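Local coordinates for protein putative metalloprotease II (Bacteroides fragilis, PDB 4ON1) that binds a zinc ion and probably acts as a metalloendopeptidase, being a putative protease related to fragilysin of the same bacterium, at residues A[202-207]-A[241-246]; A[206-211]-A[247-252]. All blocks are in the same frame, centred on the assembly; numbering follows the deposited sequence.

Interaction 1: A[202-207]-A[241-246]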
loop_
_atom_site.group_PDB
_atom_site.type_symbol
_atom_site.label_atom_id
_atom_site.label_comp_id
_atom_site.label_asym_id
_atom_site.label_seq_id
_atom_site.Cartn_x
_atom_site.Cartn_y
_atom_site.Cartn_z
ATOM N N THR A 202 -4.121 -0.475 -19.514
ATOM C CA THR A 202 -3.706 0.334 -18.378
ATOM C C THR A 202 -4.831 0.427 -17.355
ATOM O O THR A 202 -5.924 0.885 -17.659
ATOM C CB THR A 202 -3.294 1.758 -18.806
ATOM O OG1 THR A 202 -2.142 1.692 -19.656
ATOM C CG2 THR A 202 -2.959 2.600 -17.583
ATOM N N LEU A 203 -4.561 -0.027 -16.139
ATOM C CA LEU A 203 -5.500 0.141 -15.042
ATOM C C LEU A 203 -5.016 1.273 -14.143
ATOM O O LEU A 203 -3.946 1.173 -13.539
ATOM C CB LEU A 203 -5.642 -1.162 -14.249
ATOM C CG LEU A 203 -6.642 -1.180 -13.093
ATOM C CD1 LEU A 203 -8.013 -0.685 -13.543
ATOM C CD2 LEU A 203 -6.737 -2.576 -12.515
ATOM N N GLU A 204 -5.776 2.364 -14.080
ATOM C CA GLU A 204 -5.382 3.502 -13.243
ATOM C C GLU A 204 -6.244 3.628 -11.997
ATOM O O GLU A 204 -7.460 3.791 -12.096
ATOM C CB GLU A 204 -5.437 4.822 -14.027
ATOM C CG GLU A 204 -5.039 6.048 -13.184
ATOM C CD GLU A 204 -5.071 7.360 -13.965
ATOM O OE1 GLU A 204 -5.648 7.395 -15.073
ATOM O OE2 GLU A 204 -4.517 8.364 -13.470
ATOM N N PHE A 205 -5.615 3.532 -10.828
ATOM C CA PHE A 205 -6.315 3.755 -9.566
ATOM C C PHE A 205 -6.187 5.203 -9.128
ATOM O O PHE A 205 -5.075 5.737 -9.055
ATOM C CB PHE A 205 -5.775 2.838 -8.467
ATOM C CG PHE A 205 -6.016 1.393 -8.730
ATOM C CD1 PHE A 205 -7.256 0.826 -8.472
ATOM C CD2 PHE A 205 -5.011 0.599 -9.268
ATOM C CE1 PHE A 205 -7.484 -0.512 -8.731
ATOM C CE2 PHE A 205 -5.231 -0.743 -9.533
ATOM C CZ PHE A 205 -6.468 -1.300 -9.258
ATOM N N MET A 206 -7.326 5.833 -8.843
ATOM C CA MET A 206 -7.330 7.189 -8.317
ATOM C C MET A 206 -7.422 7.125 -6.802
ATOM O O MET A 206 -8.457 6.764 -6.239
ATOM C CB MET A 206 -8.488 8.002 -8.897
ATOM C CG MET A 206 -8.538 8.041 -10.422
ATOM S SD MET A 206 -7.178 9.012 -11.114
ATOM C CE MET A 206 -7.758 10.672 -10.731
ATOM N N LEU A 207 -6.318 7.456 -6.142
ATOM C CA LEU A 207 -6.246 7.341 -4.695
ATOM C C LEU A 207 -6.454 8.715 -4.080
ATOM O O LEU A 207 -5.616 9.608 -4.209
ATOM C CB LEU A 207 -4.909 6.734 -4.275
ATOM C CG LEU A 207 -4.578 5.407 -4.972
ATOM C CD1 LEU A 207 -3.241 4.880 -4.518
ATOM C CD2 LEU A 207 -5.644 4.376 -4.692
ATOM N N THR A 241 -0.993 -2.981 -17.133
ATOM C CA THR A 241 -0.034 -2.139 -16.442
ATOM C C THR A 241 -0.864 -1.348 -15.449
ATOM O O THR A 241 -2.052 -1.117 -15.679
ATOM C CB THR A 241 0.734 -1.186 -17.382
ATOM O OG1 THR A 241 -0.203 -0.348 -18.070
ATOM C CG2 THR A 241 1.562 -1.975 -18.390
ATOM N N VAL A 242 -0.256 -0.934 -14.346
ATOM C CA VAL A 242 -1.021 -0.280 -13.304
ATOM C C VAL A 242 -0.472 1.112 -13.049
ATOM O O VAL A 242 0.737 1.331 -13.024
ATOM C CB VAL A 242 -1.015 -1.091 -11.998
ATOM C CG1 VAL A 242 -1.872 -0.405 -10.967
ATOM C CG2 VAL A 242 -1.558 -2.493 -12.249
ATOM N N LYS A 243 -1.383 2.065 -12.917
ATOM C CA LYS A 243 -1.023 3.429 -12.590
ATOM C C LYS A 243 -1.753 3.812 -11.313
ATOM O O LYS A 243 -2.948 3.552 -11.175
ATOM C CB LYS A 243 -1.371 4.367 -13.749
ATOM C CG LYS A 243 -1.005 5.827 -13.524
ATOM C CD LYS A 243 -1.419 6.668 -14.729
ATOM C CE LYS A 243 -1.023 8.128 -14.555
ATOM N NZ LYS A 243 -1.204 8.918 -15.812
ATOM N N TYR A 244 -1.027 4.400 -10.369
ATOM C CA TYR A 244 -1.634 4.889 -9.134
ATOM C C TYR A 244 -1.520 6.404 -9.073
ATOM O O TYR A 244 -0.418 6.943 -9.040
ATOM C CB TYR A 244 -0.966 4.276 -7.902
ATOM C CG TYR A 244 -0.902 2.765 -7.893
ATOM C CD1 TYR A 244 -1.913 2.014 -7.315
ATOM C CD2 TYR A 244 0.179 2.092 -8.451
ATOM C CE1 TYR A 244 -1.856 0.620 -7.297
ATOM C CE2 TYR A 244 0.248 0.706 -8.433
ATOM C CZ TYR A 244 -0.773 -0.022 -7.851
ATOM O OH TYR A 244 -0.705 -1.402 -7.830
ATOM N N THR A 245 -2.655 7.090 -9.076
ATOM C CA THR A 245 -2.657 8.548 -9.040
ATOM C C THR A 245 -3.149 9.026 -7.685
ATOM O O THR A 245 -4.298 8.804 -7.316
ATOM C CB THR A 245 -3.522 9.134 -10.169
ATOM O OG1 THR A 245 -2.941 8.760 -11.421
ATOM C CG2 THR A 245 -3.580 10.658 -10.077
ATOM N N ILE A 246 -2.251 9.636 -6.925
ATOM C CA ILE A 246 -2.568 10.081 -5.575
ATOM C C ILE A 246 -2.912 11.562 -5.559
ATOM O O ILE A 246 -2.087 12.396 -5.934
ATOM C CB ILE A 246 -1.384 9.825 -4.607
ATOM C CG1 ILE A 246 -1.007 8.341 -4.588
ATOM C CG2 ILE A 246 -1.723 10.311 -3.192
ATOM C CD1 ILE A 246 0.415 8.086 -4.060
HETATM O O HOH W 1 -0.783 -0.454 -20.830
HETATM O O HOH W 2 -3.634 9.173 -16.528
#
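Thr202 to Leu207 and Thr241 to Ile246 run as adjacent parallel strands in one-to-one register, their short axes 4.6 Å apart at closest approach and 19° from parallel. Five N-H...O bonds join them, most of them nearly straight: Leu203, Phe205 and Leu207 donate to Thr241, Lys243 and Thr245, and the last two of these donate back to Leu203 and Phe205. With helix 217-230 packed on Leu207, Tyr244 and Ile246, this is consistent with the strand-helix-strand start of a metzincin-like catalytic domain, whose HExxH helix carries the zinc ligands His334 and His338.

The face bearing Glu204 and Lys243 is polar. Because Glu204 is fully extended, CG anti to its amide nitrogen (chi1 180°), its carboxylate reaches past its partner Lys243 to Thr245, two residues further along, where Thr245 OG1 donates to the anti lone pair of Glu204 OE2 at 2.6 Å. Lys243, equally extended, lies alongside with its methylenes against the carboxylate; Lys243 NZ stays 4.1 Å from Glu204 OE2, too far for a salt bridge. Since Glu204 OE1 pairs with Lys282, the surroundings would favour the charged carboxylate. Beyond it, Met206 SD lies 3.8 Å from Thr245 CB. Near the strand starts one water hydrogen-bonds to both Thr202 OG1 and Thr241 OG1, 2.8 Å from each.

The face bearing Leu203, Phe205, Leu207, Val242, Tyr244 and Ile246 is hydrophobic, apart from Tyr244 OH, which is held by Thr228. The Phe205 and Tyr244 rings point the same way, their planes 18° apart but slid so far, with centroids 5.7 Å apart, that they barely overlap. Val242 serves both rings with one methyl: CG1 sits above the rim of a Tyr244 face and, in the Phe205 ring plane, 3.7 Å from Phe205 CE2.

Interaction 2: A[206-211]-A[247-252]; sequences MLIKEK and KDSSHK
Segments 206-211 and 247-252 continue as parallel strands through two backbone bonds, Lys247 N to Leu207 O at 2.9 Å and Lys209 N to Lys247 O at 2.8 Å, then diverge, their end-to-end directions lying 42° apart. On one side Lys247 runs alongside its neighbours, its CD 3.7 Å from Met206 CE and its CB near Ile208 CD1, while Ile208 CG2 presses tightly on Ser249 CB. On the other, Lys209 bends at chi3 (69°) and runs alongside Asp248; their salt bridge is long, and a water ties Lys209 NZ to Asp248 OD2. Where regular pairing lapses, an ST turn takes over: Ser249 OG, held between its own N and carbonyl carbon, accepts from His251 N at 3.0 Å and donates to Lys209 O at 2.9 Å, tilted from the carbonyl plane. The turn brings His251 O to Lys211 N, 2.8 Å away, the donor standing 39° out of the carbonyl plane. Glu210 CG lies 3.4 Å from the same His251 O, its carboxylate engaging Arg288. Outermost, Lys211 and Lys252 extend side by side, Lys211 CD touching Lys252 CE, with their like-charged amines at the exposed end.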
loop_
_atom_site.group_PDB
_atom_site.type_symbol
_atom_site.label_atom_id
_atom_site.label_comp_id
_atom_site.label_asym_id
_atom_site.label_seq_id
_atom_site.Cartn_x
_atom_site.Cartn_y
_atom_site.Cartn_z
ATOM N N MET A 206 -7.326 5.833 -8.843
ATOM C CA MET A 206 -7.330 7.189 -8.317
ATOM C C MET A 206 -7.422 7.125 -6.802
ATOM O O MET A 206 -8.457 6.764 -6.239
ATOM C CB MET A 206 -8.488 8.002 -8.897
ATOM C CG MET A 206 -8.538 8.041 -10.422
ATOM S SD MET A 206 -7.178 9.012 -11.114
ATOM C CE MET A 206 -7.758 10.672 -10.731
ATOM N N LEU A 207 -6.318 7.456 -6.142
ATOM C CA LEU A 207 -6.246 7.341 -4.695
ATOM C C LEU A 207 -6.454 8.715 -4.080
ATOM O O LEU A 207 -5.616 9.608 -4.209
ATOM C CB LEU A 207 -4.909 6.734 -4.275
ATOM C CG LEU A 207 -4.578 5.407 -4.972
ATOM C CD1 LEU A 207 -3.241 4.880 -4.518
ATOM C CD2 LEU A 207 -5.644 4.376 -4.692
ATOM N N ILE A 208 -7.591 8.886 -3.424
ATOM C CA ILE A 208 -8.003 10.207 -2.981
ATOM C C ILE A 208 -7.805 10.346 -1.480
ATOM O O ILE A 208 -8.420 9.622 -0.702
ATOM C CB ILE A 208 -9.480 10.478 -3.329
ATOM C CG1 ILE A 208 -9.753 10.192 -4.814
ATOM C CG2 ILE A 208 -9.847 11.919 -2.983
ATOM C CD1 ILE A 208 -8.869 11.006 -5.785
ATOM N N LYS A 209 -6.933 11.264 -1.074
ATOM C CA LYS A 209 -6.681 11.481 0.354
ATOM C C LYS A 209 -7.811 12.262 0.989
ATOM O O LYS A 209 -8.108 13.380 0.572
ATOM C CB LYS A 209 -5.351 12.215 0.577
ATOM C CG LYS A 209 -4.149 11.421 0.081
ATOM C CD LYS A 209 -2.882 12.264 0.034
ATOM C CE LYS A 209 -2.404 12.616 1.430
ATOM N NZ LYS A 209 -1.111 13.351 1.375
ATOM N N GLU A 210 -8.444 11.667 1.997
ATOM C CA GLU A 210 -9.488 12.346 2.761
ATOM C C GLU A 210 -8.895 13.585 3.426
ATOM O O GLU A 210 -7.799 13.537 3.985
ATOM C CB GLU A 210 -10.098 11.401 3.803
ATOM C CG GLU A 210 -11.148 12.036 4.719
ATOM C CD GLU A 210 -11.686 11.060 5.766
ATOM O OE1 GLU A 210 -12.028 9.910 5.404
ATOM O OE2 GLU A 210 -11.747 11.439 6.953
ATOM N N LYS A 211 -9.576 14.716 3.300
ATOM C CA LYS A 211 -9.101 15.934 3.950
ATOM C C LYS A 211 -9.129 15.791 5.467
ATOM O O LYS A 211 -10.138 15.378 6.042
ATOM C CB LYS A 211 -9.919 17.148 3.520
ATOM C CG LYS A 211 -9.340 18.460 4.064
ATOM C CD LYS A 211 -10.150 19.654 3.612
ATOM C CE LYS A 211 -9.528 20.957 4.101
ATOM N NZ LYS A 211 -10.329 22.142 3.672
ATOM N N LYS A 247 -4.120 11.887 -5.109
ATOM C CA LYS A 247 -4.582 13.278 -5.100
ATOM C C LYS A 247 -5.118 13.707 -3.749
ATOM O O LYS A 247 -5.735 12.911 -3.042
ATOM C CB LYS A 247 -5.682 13.492 -6.146
ATOM C CG LYS A 247 -5.315 13.091 -7.554
ATOM C CD LYS A 247 -6.499 13.300 -8.499
ATOM C CE LYS A 247 -6.833 14.776 -8.656
ATOM N NZ LYS A 247 -5.673 15.566 -9.161
ATOM N N ASP A 248 -4.878 14.964 -3.387
ATOM C CA ASP A 248 -5.574 15.552 -2.248
ATOM C C ASP A 248 -6.998 15.932 -2.632
ATOM O O ASP A 248 -7.301 16.140 -3.803
ATOM C CB ASP A 248 -4.832 16.782 -1.714
ATOM C CG ASP A 248 -3.533 16.419 -1.015
ATOM O OD1 ASP A 248 -3.598 15.806 0.073
ATOM O OD2 ASP A 248 -2.453 16.747 -1.549
ATOM N N SER A 249 -7.866 16.012 -1.631
ATOM C CA SER A 249 -9.255 16.394 -1.831
ATOM C C SER A 249 -9.665 17.389 -0.764
ATOM O O SER A 249 -8.894 17.688 0.148
ATOM C CB SER A 249 -10.181 15.181 -1.768
ATOM O OG SER A 249 -10.420 14.850 -0.416
ATOM N N SER A 250 -10.885 17.901 -0.875
ATOM C CA SER A 250 -11.446 18.704 0.197
ATOM C C SER A 250 -12.606 17.937 0.826
ATOM O O SER A 250 -13.497 18.519 1.441
ATOM C CB SER A 250 -11.895 20.075 -0.321
ATOM O OG SER A 250 -13.048 19.953 -1.130
ATOM N N HIS A 251 -12.592 16.616 0.665
ATOM C CA HIS A 251 -13.659 15.781 1.208
ATOM C C HIS A 251 -13.291 15.260 2.587
ATOM O O HIS A 251 -12.298 14.543 2.743
ATOM C CB HIS A 251 -13.963 14.610 0.275
ATOM C CG HIS A 251 -14.959 13.641 0.831
ATOM N ND1 HIS A 251 -16.294 13.950 0.988
ATOM C CD2 HIS A 251 -14.817 12.359 1.250
ATOM C CE1 HIS A 251 -16.929 12.905 1.489
ATOM N NE2 HIS A 251 -16.057 11.924 1.656
ATOM N N LYS A 252 -14.081 15.646 3.586
ATOM C CA LYS A 252 -13.894 15.203 4.972
ATOM C C LYS A 252 -14.895 14.125 5.371
ATOM O O LYS A 252 -15.925 13.960 4.718
ATOM C CB LYS A 252 -14.025 16.391 5.924
ATOM C CG LYS A 252 -13.113 17.556 5.601
ATOM C CD LYS A 252 -13.422 18.740 6.513
ATOM C CE LYS A 252 -12.662 19.990 6.099
ATOM N NZ LYS A 252 -13.032 21.175 6.928
HETATM O O HOH W 3 -6.560 15.752 1.081
HETATM O O HOH W 4 -0.256 15.318 -0.355
#

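Both interactions join strands 201-209 and 240-248, and they share Met206 and Leu207; their centres lie 15 Å apart, and Ile246 CG2 meets Lys209 CD where one passes into the other. Interaction 1 is the more buried: a regular parallel pairing with an aromatic and aliphatic face, on which the side chain of Phe205 is about 10 Å from that of zinc ligand His338. Interaction 2 lies nearer the surface, away from the metal, where the regular amide pairing gives way, a serine hydroxyl adds a bond and lysine chains meet through their methylenes. The carboxylates differ too: Glu204 is bonded by a threonine and paired with Lys282, Asp248 only loosely with Lys209.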